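Local coordinates for protein 3-hydroxy-3-methylglutaryl-CoA lyase (Acinetobacter baumannii, PDB 6NDS) that is a TIM-barrel enzyme of the HMGL-like family that holds a zinc ion and binds coenzyme A, at residues L68-G71 with E72-T76; T116-L119 with A120-M124; N192-Q195 with V196-V200; P297-L300 with A301-G304. One frame throughout, in Å; residues are numbered along the deposited sequence.

Interaction 1: L68-G71 with E72-T76; sequences LRDG and EEVFT. With EDO (1,2-ethanediol), chain G.
D70 and G71 meet V74 and F75 one helical turn further on, and backbone hydrogen bonds fix their spacing. V74 N donates to D70 O at 3.0 Å, and F75 N reaches G71 O at 2.9 Å in an almost straight bond, 171° at the hydrogen. One residue on, E72 O is gripped twice: T76 N and T76 OG1 come from opposite faces of its carbonyl plane, OG1 at 2.9 Å. Threonine suits an exposed helix position because its hydroxyl can fold back onto the preceding turn. At the start of the helix a water takes the hydrogen of E72 N and gives one of its own to R69 O.

The side-chain contacts are van der Waals in kind. V74 has CG1 anti to its nitrogen (chi1 171°), which turns CG2 back onto the turn, 3.4 Å from D70 O and 3.9 Å from D70 OD2. That carboxylate does not cap the helix; OD2 forms a salt bridge with K39 and a hydrogen bond with T36. F75 presents a ring edge to G71, with CD2 3.2 Å from G71 O and the oxygen lying in the ring plane, a weakly polar contact suited to an aromatic C-H. The same buried ring meets that of F59.

The acidic E72 and E73 reach outward from the first turn, where carboxylates would probably interact favourably with the helix dipole. This is a helix N-terminus entered through a type I turn, L68 to G71, with D70 at the N-cap position, and it opens helix 71-77 after strand 53-58 of the TIM barrel.

Interaction 2: T116-L119 with A120-M124; sequences THNL and ANMRM. With COA (coenzyme A), chain B.
N118 reaches past the end of helix 115-122 to M124, at a helix C-terminus that forms part of the coenzyme A pocket. Its ND2 donates to M124 O at 2.9 Å, from 46° out of that carbonyl's plane, and is also hydrogen-bonded to S129 OG, while OD1 accepts from S112 N; an amide can serve all three at once. Alongside, L119 lays CD2 3.5 Å from M124 C. R123, just beyond the helix, has positive phi, which swings the chain round so that M124 returns to these side chains.

H117 and N121 run in parallel directions, the imidazole tilted 39° from the carboxamide, with H117 CE1 4.1 Å from N121 CB and H117 ND1 hydrogen-bonded to S112 OG. CG of N121 stands anti to its nitrogen (chi1 -162°), which directs the carboxamide at coenzyme A: OD1 accepts from the ligand's N4P at 2.9 Å, and N121 O from its N8P at 3.1 Å. R123 turns the edge of its guanidinium to the phosphate oxygen O4A, a natural charge pairing, though the modelled approach is too short to trust. M122 bends at chi2 along the ligand, SD 3.7 Å from coenzyme A C7P and CE 3.8 Å from the sulfur S1P.

Interaction 3: N192-Q195 with V196-V200; sequences NPVQ and VKRIV. With ACT (acetate ion), chain E.
The flat guanidinium of R198 has Q195 CA over one face and an acetate ion, probably from the crystallisation liquor, at its edge, in plane. R198 NH1 holds acetate OXT at 3.1 Å, while the bonds to acetate O from R198 NH2 and N192 ND2 are long and weak; NH2 also has a salt bridge to E164. The aliphatic part of Q195, CB and CG, passes R198 NH2, with CB 3.8 Å from it; the carboxamide beyond is tilted 37° from the guanidinium without touching it. Both polar atoms of this amide are used: NE2 donates to F154 O, and OE1 accepts from N192 N at 3.1 Å, the donor lying in the carbonyl plane.

N192 returns the bond. With CG set between its backbone nitrogen and carbonyl carbon (chi1 71°), OD1 folds over the first turn and accepts from Q195 N at 3.0 Å; the N-H points straight at it, 176°, although it arrives above the amide plane. V196 N donates to N192 O at 2.9 Å, and V196 CG2 lies against the same oxygen at 3.2 Å. P193 suits the first turn because no N-H is needed there. I199 faces back along the helix, CD1 3.9 Å from Q195 CG, and K197 lays CG against P193 O before its extended chain carries NZ to E232.

P193 and V194 also pack on I270 of the second subunit. The reciprocal bonds of N192 and Q195 make a capping box, which starts helix 193-203 in the beta-alpha-beta unit between strands 182-186 and 212-216 of the TIM barrel.

Interaction 4: P297-L300 with A301-G304; sequences PSQL and AKAG
S298 is the N-cap: its OG accepts from A301 N at 2.9 Å, with 158° at the hydrogen. The hydroxyl stands anti to the backbone nitrogen (chi1 169°), on the side of its own carbonyl carbon, which carries it over the first turn. A301 CB comes within 3.3 Å of S298 OG, and the small alanine leaves that approach unobstructed. K302 folds back over S298 O, with CG and CD both near it; the CG distance to S298 O is 3.3 Å. K302 N itself reaches S298 O only weakly. Its chain also crosses the Q299 side chain obliquely.

Helix 299-303 is thus little more than one turn with a serine N-cap; it follows helix 288-292 in the chain and packs on helices 260-270 and 278-285. It is closed by A303 N, which donates to Q299 O at 2.9 Å in the carbonyl plane, and by G304 N, which donates to L300 O at 2.8 Å. G304 then leaves the helix with positive phi (75°), a conformation easily taken up without a side chain. L300 CD1 lies 3.7 Å from G304 O.

In the next shell E261 OE2 is hydrogen-bonded to S298 OG, and D262 takes Q299 N on OD2 and L300 N on OD1, so acidic groups satisfy the amides at the helix start. L300 is buried against I282 and N265. Outside the subunit, G304 O accepts from R220 NE of the second subunit.

In the fold
All four contacts are partly buried and lie 18 to 20 Å from the chain centre. Helices 71-77 and 193-203 belong to the layer around the barrel, whereas interaction 4 packs on helices 260-270 and 278-285. Interactions 1 and 3 are helix beginnings, and interaction 4 spans a whole short helix. Interactions 3 and 4 have side-chain caps; in interaction 1 the N-cap aspartate makes none and a water meets E72 N. Interaction 2 is a helix end and the one among them whose residues bind coenzyme A; interaction 1 is its nearest neighbour, about 10 Å away between nearest atoms. Interactions 1 and 3 stand on opposite sides of the chain's centre. Interactions 3 and 4 both touch the second subunit, one by packing, the other also by a hydrogen bond.

Interaction 1: L68-G71 with E72-T76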
loop_
_atom_site.group_PDB
_atom_site.type_symbol
_atom_site.label_atom_id
_atom_site.label_comp_id
_atom_site.label_asym_id
_atom_site.label_seq_id
_atom_site.Cartn_x
_atom_site.Cartn_y
_atom_site.Cartn_z
ATOM N N LEU A 68 -15.686 -22.576 -5.293
ATOM C CA LEU A 68 -15.685 -22.418 -6.739
ATOM C C LEU A 68 -16.228 -23.653 -7.460
ATOM O O LEU A 68 -16.014 -23.805 -8.667
ATOM C CB LEU A 68 -14.272 -22.086 -7.222
ATOM C CG LEU A 68 -13.697 -20.759 -6.700
ATOM C CD1 LEU A 68 -12.307 -20.552 -7.309
ATOM C CD2 LEU A 68 -14.622 -19.610 -7.054
ATOM N N ARG A 69 -16.949 -24.529 -6.748
ATOM C CA ARG A 69 -17.387 -25.793 -7.341
ATOM C C ARG A 69 -18.493 -25.625 -8.370
ATOM O O ARG A 69 -18.849 -26.611 -9.030
ATOM C CB ARG A 69 -17.860 -26.769 -6.256
ATOM C CG ARG A 69 -19.175 -26.373 -5.595
ATOM C CD ARG A 69 -19.442 -27.246 -4.363
ATOM N NE ARG A 69 -19.474 -28.672 -4.685
ATOM C CZ ARG A 69 -19.467 -29.653 -3.784
ATOM N NH1 ARG A 69 -19.411 -29.377 -2.484
ATOM N NH2 ARG A 69 -19.510 -30.919 -4.184
ATOM N N ASP A 70 -19.048 -24.421 -8.520
ATOM C CA ASP A 70 -20.073 -24.149 -9.519
ATOM C C ASP A 70 -19.497 -23.527 -10.785
ATOM O O ASP A 70 -20.221 -22.847 -11.518
ATOM C CB ASP A 70 -21.155 -23.239 -8.931
ATOM C CG ASP A 70 -20.594 -21.937 -8.379
ATOM O OD1 ASP A 70 -19.353 -21.773 -8.324
ATOM O OD2 ASP A 70 -21.398 -21.058 -7.995
ATOM N N GLY A 71 -18.207 -23.756 -11.067
ATOM C CA GLY A 71 -17.575 -23.088 -12.197
ATOM C C GLY A 71 -18.274 -23.337 -13.523
ATOM O O GLY A 71 -18.408 -22.425 -14.344
ATOM N N GLU A 72 -18.724 -24.571 -13.760
ATOM C CA GLU A 72 -19.391 -24.848 -15.029
ATOM C C GLU A 72 -20.643 -23.997 -15.191
ATOM O O GLU A 72 -20.873 -23.415 -16.256
ATOM C CB GLU A 72 -19.744 -26.330 -15.147
ATOM C CG GLU A 72 -20.494 -26.641 -16.433
ATOM C CD GLU A 72 -20.176 -28.015 -16.976
ATOM O OE1 GLU A 72 -19.657 -28.848 -16.203
ATOM O OE2 GLU A 72 -20.437 -28.259 -18.174
ATOM N N GLU A 73 -21.459 -23.899 -14.141
ATOM C CA GLU A 73 -22.691 -23.126 -14.267
ATOM C C GLU A 73 -22.396 -21.636 -14.357
ATOM O O GLU A 73 -23.097 -20.910 -15.068
ATOM C CB GLU A 73 -23.635 -23.440 -13.103
ATOM C CG GLU A 73 -24.984 -22.702 -13.153
ATOM C CD GLU A 73 -25.797 -22.986 -14.418
ATOM O OE1 GLU A 73 -25.575 -24.026 -15.071
ATOM O OE2 GLU A 73 -26.674 -22.166 -14.757
ATOM N N VAL A 74 -21.347 -21.166 -13.678
ATOM C CA VAL A 74 -20.981 -19.758 -13.813
ATOM C C VAL A 74 -20.599 -19.444 -15.256
ATOM O O VAL A 74 -21.080 -18.465 -15.850
ATOM C CB VAL A 74 -19.853 -19.399 -12.833
ATOM C CG1 VAL A 74 -19.344 -18.004 -13.135
ATOM C CG2 VAL A 74 -20.371 -19.484 -11.390
ATOM N N PHE A 75 -19.727 -20.271 -15.846
ATOM C CA PHE A 75 -19.300 -20.029 -17.220
ATOM C C PHE A 75 -20.451 -20.178 -18.200
ATOM O O PHE A 75 -20.470 -19.493 -19.227
ATOM C CB PHE A 75 -18.154 -20.969 -17.610
ATOM C CG PHE A 75 -16.782 -20.455 -17.231
ATOM C CD1 PHE A 75 -15.965 -19.837 -18.177
ATOM C CD2 PHE A 75 -16.319 -20.577 -15.933
ATOM C CE1 PHE A 75 -14.703 -19.356 -17.824
ATOM C CE2 PHE A 75 -15.057 -20.104 -15.573
ATOM C CZ PHE A 75 -14.253 -19.495 -16.516
ATOM N N THR A 76 -21.417 -21.055 -17.888
ATOM C CA THR A 76 -22.611 -21.236 -18.713
ATOM C C THR A 76 -23.496 -19.999 -18.682
ATOM O O THR A 76 -24.083 -19.616 -19.705
ATOM C CB THR A 76 -23.401 -22.452 -18.206
ATOM O OG1 THR A 76 -22.678 -23.641 -18.491
ATOM C CG2 THR A 76 -24.802 -22.530 -18.849
HETATM C C1 EDO G . -26.798 -17.118 -20.975
HETATM O O1 EDO G . -25.698 -17.936 -21.388
HETATM C C2 EDO G . -26.338 -15.669 -20.929
HETATM O O2 EDO G . -25.688 -15.342 -22.163
HETATM O O HOH W 1 -18.951 -26.862 -12.013
#

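Interaction 2: T116-L119 with A120-M124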
loop_
_atom_site.group_PDB
_atom_site.type_symbol
_atom_site.label_atom_id
_atom_site.label_comp_id
_atom_site.label_asym_id
_atom_site.label_seq_id
_atom_site.Cartn_x
_atom_site.Cartn_y
_atom_site.Cartn_z
ATOM N N THR A 116 7.294 -27.668 -2.237
ATOM C CA THR A 116 6.441 -27.848 -1.063
ATOM C C THR A 116 5.066 -27.237 -1.288
ATOM O O THR A 116 4.038 -27.844 -0.961
ATOM C CB THR A 116 7.086 -27.224 0.174
ATOM O OG1 THR A 116 8.361 -27.825 0.418
ATOM C CG2 THR A 116 6.186 -27.421 1.385
ATOM N N HIS A 117 5.024 -26.019 -1.837
ATOM C CA HIS A 117 3.738 -25.389 -2.093
ATOM C C HIS A 117 2.958 -26.121 -3.183
ATOM O O HIS A 117 1.731 -26.229 -3.102
ATOM C CB HIS A 117 3.941 -23.919 -2.466
ATOM C CG HIS A 117 2.670 -23.139 -2.544
ATOM N ND1 HIS A 117 2.000 -22.927 -3.730
ATOM C CD2 HIS A 117 1.944 -22.521 -1.583
ATOM C CE1 HIS A 117 0.912 -22.216 -3.495
ATOM N NE2 HIS A 117 0.857 -21.951 -2.203
ATOM N N ASN A 118 3.641 -26.617 -4.221
ATOM C CA ASN A 118 2.922 -27.360 -5.252
ATOM C C ASN A 118 2.295 -28.625 -4.680
ATOM O O ASN A 118 1.162 -28.980 -5.031
ATOM C CB ASN A 118 3.850 -27.708 -6.419
ATOM C CG ASN A 118 3.097 -27.802 -7.738
ATOM O OD1 ASN A 118 2.565 -26.804 -8.234
ATOM N ND2 ASN A 118 3.028 -29.003 -8.299
ATOM N N LEU A 119 3.015 -29.320 -3.802
ATOM C CA LEU A 119 2.438 -30.497 -3.154
ATOM C C LEU A 119 1.277 -30.113 -2.239
ATOM O O LEU A 119 0.252 -30.802 -2.210
ATOM C CB LEU A 119 3.517 -31.247 -2.377
ATOM C CG LEU A 119 4.548 -32.009 -3.212
ATOM C CD1 LEU A 119 5.763 -32.369 -2.370
ATOM C CD2 LEU A 119 3.916 -33.268 -3.810
ATOM N N ALA A 120 1.408 -29.013 -1.495
ATOM C CA ALA A 120 0.333 -28.611 -0.588
ATOM C C ALA A 120 -0.920 -28.184 -1.343
ATOM O O ALA A 120 -2.038 -28.421 -0.874
ATOM C CB ALA A 120 0.801 -27.468 0.312
ATOM N N ASN A 121 -0.753 -27.564 -2.507
ATOM C CA ASN A 121 -1.832 -26.934 -3.255
ATOM C C ASN A 121 -2.423 -27.854 -4.313
ATOM O O ASN A 121 -3.648 -27.908 -4.476
ATOM C CB ASN A 121 -1.301 -25.657 -3.921
ATOM C CG ASN A 121 -2.401 -24.711 -4.357
ATOM O OD1 ASN A 121 -3.417 -24.566 -3.679
ATOM N ND2 ASN A 121 -2.193 -24.049 -5.494
ATOM N N MET A 122 -1.565 -28.572 -5.037
ATOM C CA MET A 122 -1.960 -29.409 -6.157
ATOM C C MET A 122 -1.816 -30.893 -5.873
ATOM O O MET A 122 -2.197 -31.707 -6.721
ATOM C CB MET A 122 -1.121 -29.066 -7.399
ATOM C CG MET A 122 -1.214 -27.631 -7.858
ATOM S SD MET A 122 -2.905 -27.241 -8.340
ATOM C CE MET A 122 -2.707 -25.619 -9.080
ATOM N N ARG A 123 -1.242 -31.261 -4.726
ATOM C CA ARG A 123 -1.049 -32.657 -4.341
ATOM C C ARG A 123 -0.258 -33.420 -5.397
ATOM O O ARG A 123 -0.498 -34.603 -5.653
ATOM C CB ARG A 123 -2.391 -33.322 -4.034
ATOM C CG ARG A 123 -3.044 -32.730 -2.778
ATOM C CD ARG A 123 -4.499 -33.105 -2.657
ATOM N NE ARG A 123 -4.691 -34.536 -2.850
ATOM C CZ ARG A 123 -4.686 -35.430 -1.870
ATOM N NH1 ARG A 123 -4.503 -35.040 -0.615
ATOM N NH2 ARG A 123 -4.866 -36.716 -2.145
ATOM N N MET A 124 0.709 -32.737 -6.006
ATOM C CA MET A 124 1.638 -33.410 -6.903
ATOM C C MET A 124 2.899 -32.571 -7.043
ATOM O O MET A 124 2.925 -31.381 -6.713
ATOM C CB MET A 124 1.013 -33.682 -8.277
ATOM C CG MET A 124 0.425 -32.477 -8.955
ATOM S SD MET A 124 -0.444 -32.884 -10.496
ATOM C CE MET A 124 -1.659 -31.577 -10.514
HETATM N N1A COA B . -11.818 -30.837 -11.065
HETATM C C2A COA B . -12.704 -31.609 -10.419
HETATM N N3A COA B . -12.555 -32.840 -9.931
HETATM C C4A COA B . -11.309 -33.288 -10.156
HETATM C C5A COA B . -10.287 -32.616 -10.792
HETATM C C6A COA B . -10.566 -31.320 -11.267
HETATM N N6A COA B . -9.678 -30.565 -11.907
HETATM N N7A COA B . -9.146 -33.406 -10.836
HETATM C C8A COA B . -9.490 -34.521 -10.233
HETATM N N9A COA B . -10.794 -34.507 -9.799
HETATM C C1B COA B . -11.524 -35.579 -9.117
HETATM C C2B COA B . -11.555 -36.902 -9.880
HETATM O O2B COA B . -12.504 -36.963 -10.923
HETATM C C3B COA B . -11.824 -37.862 -8.724
HETATM O O3B COA B . -13.161 -37.717 -8.255
HETATM P P3B COA B . -13.606 -39.019 -7.402
HETATM O O7A COA B . -13.110 -38.839 -5.978
HETATM O O8A COA B . -12.951 -40.204 -8.087
HETATM O O9A COA B . -15.119 -39.081 -7.482
HETATM C C4B COA B . -10.808 -37.318 -7.736
HETATM O O4B COA B . -10.907 -35.874 -7.883
HETATM C C5B COA B . -9.407 -37.733 -8.101
HETATM O O5B COA B . -8.489 -37.228 -7.119
HETATM P P1A COA B . -6.955 -37.129 -7.555
HETATM O O1A COA B . -6.840 -37.143 -9.042
HETATM O O2A COA B . -6.136 -38.072 -6.735
HETATM O O3A COA B . -6.683 -35.629 -7.070
HETATM P P2A COA B . -6.535 -34.987 -5.615
HETATM O O4A COA B . -5.201 -35.367 -5.064
HETATM O O5A COA B . -7.757 -35.261 -4.802
HETATM O O6A COA B . -6.556 -33.432 -6.008
HETATM C CBP COA B . -6.152 -31.608 -7.495
HETATM C CCP COA B . -5.598 -32.928 -6.973
HETATM C CDP COA B . -5.115 -30.912 -8.383
HETATM C CEP COA B . -7.412 -31.887 -8.323
HETATM C CAP COA B . -6.493 -30.738 -6.282
HETATM O OAP COA B . -5.363 -30.682 -5.424
HETATM C C9P COA B . -6.901 -29.321 -6.649
HETATM O O9P COA B . -7.983 -29.101 -7.183
HETATM N N8P COA B . -6.038 -28.363 -6.348
HETATM C C7P COA B . -6.224 -26.973 -6.743
HETATM C C6P COA B . -6.495 -26.094 -5.549
HETATM C C5P COA B . -6.531 -24.628 -5.925
HETATM O O5P COA B . -7.217 -24.237 -6.868
HETATM N N4P COA B . -5.794 -23.800 -5.175
HETATM C C3P COA B . -5.840 -22.348 -5.276
HETATM C C2P COA B . -5.473 -21.854 -6.654
HETATM S S1P COA B . -3.880 -22.512 -7.209
HETATM O O HOH W 2 0.551 -24.947 -7.149
#

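Interaction 3: N192-Q195 with V196-V200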
loop_
_atom_site.group_PDB
_atom_site.type_symbol
_atom_site.label_atom_id
_atom_site.label_comp_id
_atom_site.label_asym_id
_atom_site.label_seq_id
_atom_site.Cartn_x
_atom_site.Cartn_y
_atom_site.Cartn_z
ATOM N N ASN A 192 9.629 -7.715 -3.342
ATOM C CA ASN A 192 10.031 -6.331 -3.129
ATOM C C ASN A 192 10.416 -5.716 -4.468
ATOM O O ASN A 192 10.714 -6.434 -5.426
ATOM C CB ASN A 192 11.195 -6.220 -2.127
ATOM C CG ASN A 192 12.508 -6.730 -2.686
ATOM O OD1 ASN A 192 13.162 -6.056 -3.497
ATOM N ND2 ASN A 192 12.924 -7.907 -2.234
ATOM N N PRO A 193 10.410 -4.381 -4.567
ATOM C CA PRO A 193 10.580 -3.746 -5.893
ATOM C C PRO A 193 11.905 -4.033 -6.585
ATOM O O PRO A 193 11.922 -4.141 -7.817
ATOM C CB PRO A 193 10.431 -2.253 -5.579
ATOM C CG PRO A 193 9.595 -2.209 -4.352
ATOM C CD PRO A 193 9.922 -3.435 -3.547
ATOM N N VAL A 194 13.021 -4.120 -5.855
ATOM C CA VAL A 194 14.301 -4.393 -6.508
ATOM C C VAL A 194 14.297 -5.795 -7.097
ATOM O O VAL A 194 14.708 -6.011 -8.246
ATOM C CB VAL A 194 15.466 -4.193 -5.526
ATOM C CG1 VAL A 194 16.764 -4.710 -6.140
ATOM C CG2 VAL A 194 15.593 -2.723 -5.192
ATOM N N GLN A 195 13.820 -6.763 -6.315
ATOM C CA GLN A 195 13.680 -8.133 -6.796
ATOM C C GLN A 195 12.752 -8.200 -8.000
ATOM O O GLN A 195 13.035 -8.903 -8.980
ATOM C CB GLN A 195 13.149 -9.006 -5.662
ATOM C CG GLN A 195 12.734 -10.415 -6.039
ATOM C CD GLN A 195 11.829 -11.007 -4.967
ATOM O OE1 GLN A 195 11.047 -10.288 -4.354
ATOM N NE2 GLN A 195 11.941 -12.311 -4.731
ATOM N N VAL A 196 11.641 -7.463 -7.947
ATOM C CA VAL A 196 10.707 -7.443 -9.069
ATOM C C VAL A 196 11.389 -6.924 -10.328
ATOM O O VAL A 196 11.237 -7.497 -11.412
ATOM C CB VAL A 196 9.468 -6.607 -8.711
ATOM C CG1 VAL A 196 8.661 -6.276 -9.969
ATOM C CG2 VAL A 196 8.607 -7.371 -7.696
ATOM N N LYS A 197 12.150 -5.830 -10.215
ATOM C CA LYS A 197 12.801 -5.306 -11.419
ATOM C C LYS A 197 13.764 -6.329 -12.016
ATOM O O LYS A 197 13.817 -6.502 -13.241
ATOM C CB LYS A 197 13.510 -3.986 -11.111
ATOM C CG LYS A 197 12.520 -2.823 -10.942
ATOM C CD LYS A 197 13.235 -1.485 -10.823
ATOM C CE LYS A 197 12.235 -0.332 -10.701
ATOM N NZ LYS A 197 12.933 0.994 -10.818
ATOM N N ARG A 198 14.510 -7.043 -11.164
ATOM C CA ARG A 198 15.473 -8.022 -11.654
ATOM C C ARG A 198 14.776 -9.176 -12.366
ATOM O O ARG A 198 15.169 -9.564 -13.475
ATOM C CB ARG A 198 16.327 -8.533 -10.494
ATOM C CG ARG A 198 17.245 -9.682 -10.857
ATOM C CD ARG A 198 18.178 -10.034 -9.701
ATOM N NE ARG A 198 17.465 -10.552 -8.531
ATOM C CZ ARG A 198 17.250 -9.860 -7.410
ATOM N NH1 ARG A 198 17.685 -8.609 -7.295
ATOM N NH2 ARG A 198 16.609 -10.423 -6.398
ATOM N N ILE A 199 13.734 -9.734 -11.747
ATOM C CA ILE A 199 13.063 -10.892 -12.328
ATOM C C ILE A 199 12.304 -10.494 -13.589
ATOM O O ILE A 199 12.371 -11.190 -14.611
ATOM C CB ILE A 199 12.137 -11.562 -11.294
ATOM C CG1 ILE A 199 12.968 -12.273 -10.212
ATOM C CG2 ILE A 199 11.202 -12.553 -11.990
ATOM C CD1 ILE A 199 12.138 -12.885 -9.060
ATOM N N VAL A 200 11.579 -9.372 -13.545
ATOM C CA VAL A 200 10.791 -8.967 -14.705
ATOM C C VAL A 200 11.700 -8.603 -15.877
ATOM O O VAL A 200 11.409 -8.950 -17.030
ATOM C CB VAL A 200 9.844 -7.812 -14.343
ATOM C CG1 VAL A 200 9.233 -7.219 -15.606
ATOM C CG2 VAL A 200 8.741 -8.302 -13.394
HETATM C C ACT E . 16.926 -7.847 -3.633
HETATM O O ACT E . 16.063 -8.763 -3.520
HETATM O OXT ACT E . 17.977 -7.827 -4.336
HETATM C CH3 ACT E . 16.676 -6.556 -2.798
#

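Interaction 4: P297-L300 with A301-G304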
loop_
_atom_site.group_PDB
_atom_site.type_symbol
_atom_site.label_atom_id
_atom_site.label_comp_id
_atom_site.label_asym_id
_atom_site.label_seq_id
_atom_site.Cartn_x
_atom_site.Cartn_y
_atom_site.Cartn_z
ATOM N N PRO A 297 -10.532 -4.873 1.940
ATOM C CA PRO A 297 -9.347 -3.983 2.015
ATOM C C PRO A 297 -9.177 -3.128 0.766
ATOM O O PRO A 297 -8.247 -3.296 -0.039
ATOM C CB PRO A 297 -8.191 -4.977 2.187
ATOM C CG PRO A 297 -8.783 -6.342 2.216
ATOM C CD PRO A 297 -10.151 -6.266 1.656
ATOM N N SER A 298 -10.106 -2.207 0.569
ATOM C CA SER A 298 -10.039 -1.239 -0.523
ATOM C C SER A 298 -9.892 0.153 0.071
ATOM O O SER A 298 -10.787 0.607 0.790
ATOM C CB SER A 298 -11.296 -1.289 -1.386
ATOM O OG SER A 298 -11.321 -0.181 -2.278
ATOM N N GLN A 299 -8.797 0.842 -0.263
ATOM C CA GLN A 299 -8.651 2.207 0.234
ATOM C C GLN A 299 -9.592 3.158 -0.498
ATOM O O GLN A 299 -10.176 4.053 0.125
ATOM C CB GLN A 299 -7.200 2.673 0.105
ATOM C CG GLN A 299 -6.208 1.893 0.961
ATOM C CD GLN A 299 -6.455 2.069 2.447
ATOM O OE1 GLN A 299 -5.945 3.002 3.071
ATOM N NE2 GLN A 299 -7.240 1.174 3.022
ATOM N N LEU A 300 -9.765 2.965 -1.809
ATOM C CA LEU A 300 -10.621 3.873 -2.572
ATOM C C LEU A 300 -12.092 3.692 -2.220
ATOM O O LEU A 300 -12.846 4.666 -2.226
ATOM C CB LEU A 300 -10.403 3.685 -4.077
ATOM C CG LEU A 300 -9.338 4.580 -4.739
ATOM C CD1 LEU A 300 -9.819 6.010 -4.883
ATOM C CD2 LEU A 300 -8.007 4.574 -3.961
ATOM N N ALA A 301 -12.533 2.470 -1.901
ATOM C CA ALA A 301 -13.933 2.322 -1.512
ATOM C C ALA A 301 -14.211 3.048 -0.202
ATOM O O ALA A 301 -15.305 3.590 -0.007
ATOM C CB ALA A 301 -14.300 0.838 -1.398
ATOM N N LYS A 302 -13.220 3.082 0.693
ATOM C CA LYS A 302 -13.376 3.761 1.975
ATOM C C LYS A 302 -13.334 5.274 1.814
ATOM O O LYS A 302 -14.154 5.992 2.394
ATOM C CB LYS A 302 -12.280 3.330 2.951
ATOM C CG LYS A 302 -12.303 1.892 3.416
ATOM C CD LYS A 302 -10.926 1.506 3.969
ATOM C CE LYS A 302 -10.986 0.308 4.906
ATOM N NZ LYS A 302 -11.593 -0.894 4.279
ATOM N N ALA A 303 -12.361 5.783 1.058
ATOM C CA ALA A 303 -12.065 7.209 1.075
ATOM C C ALA A 303 -12.669 7.963 -0.098
ATOM O O ALA A 303 -12.860 9.184 0.006
ATOM C CB ALA A 303 -10.547 7.433 1.078
ATOM N N GLY A 304 -12.972 7.277 -1.194
ATOM C CA GLY A 304 -13.304 7.947 -2.433
ATOM C C GLY A 304 -12.060 8.519 -3.089
ATOM O O GLY A 304 -10.985 8.603 -2.497
#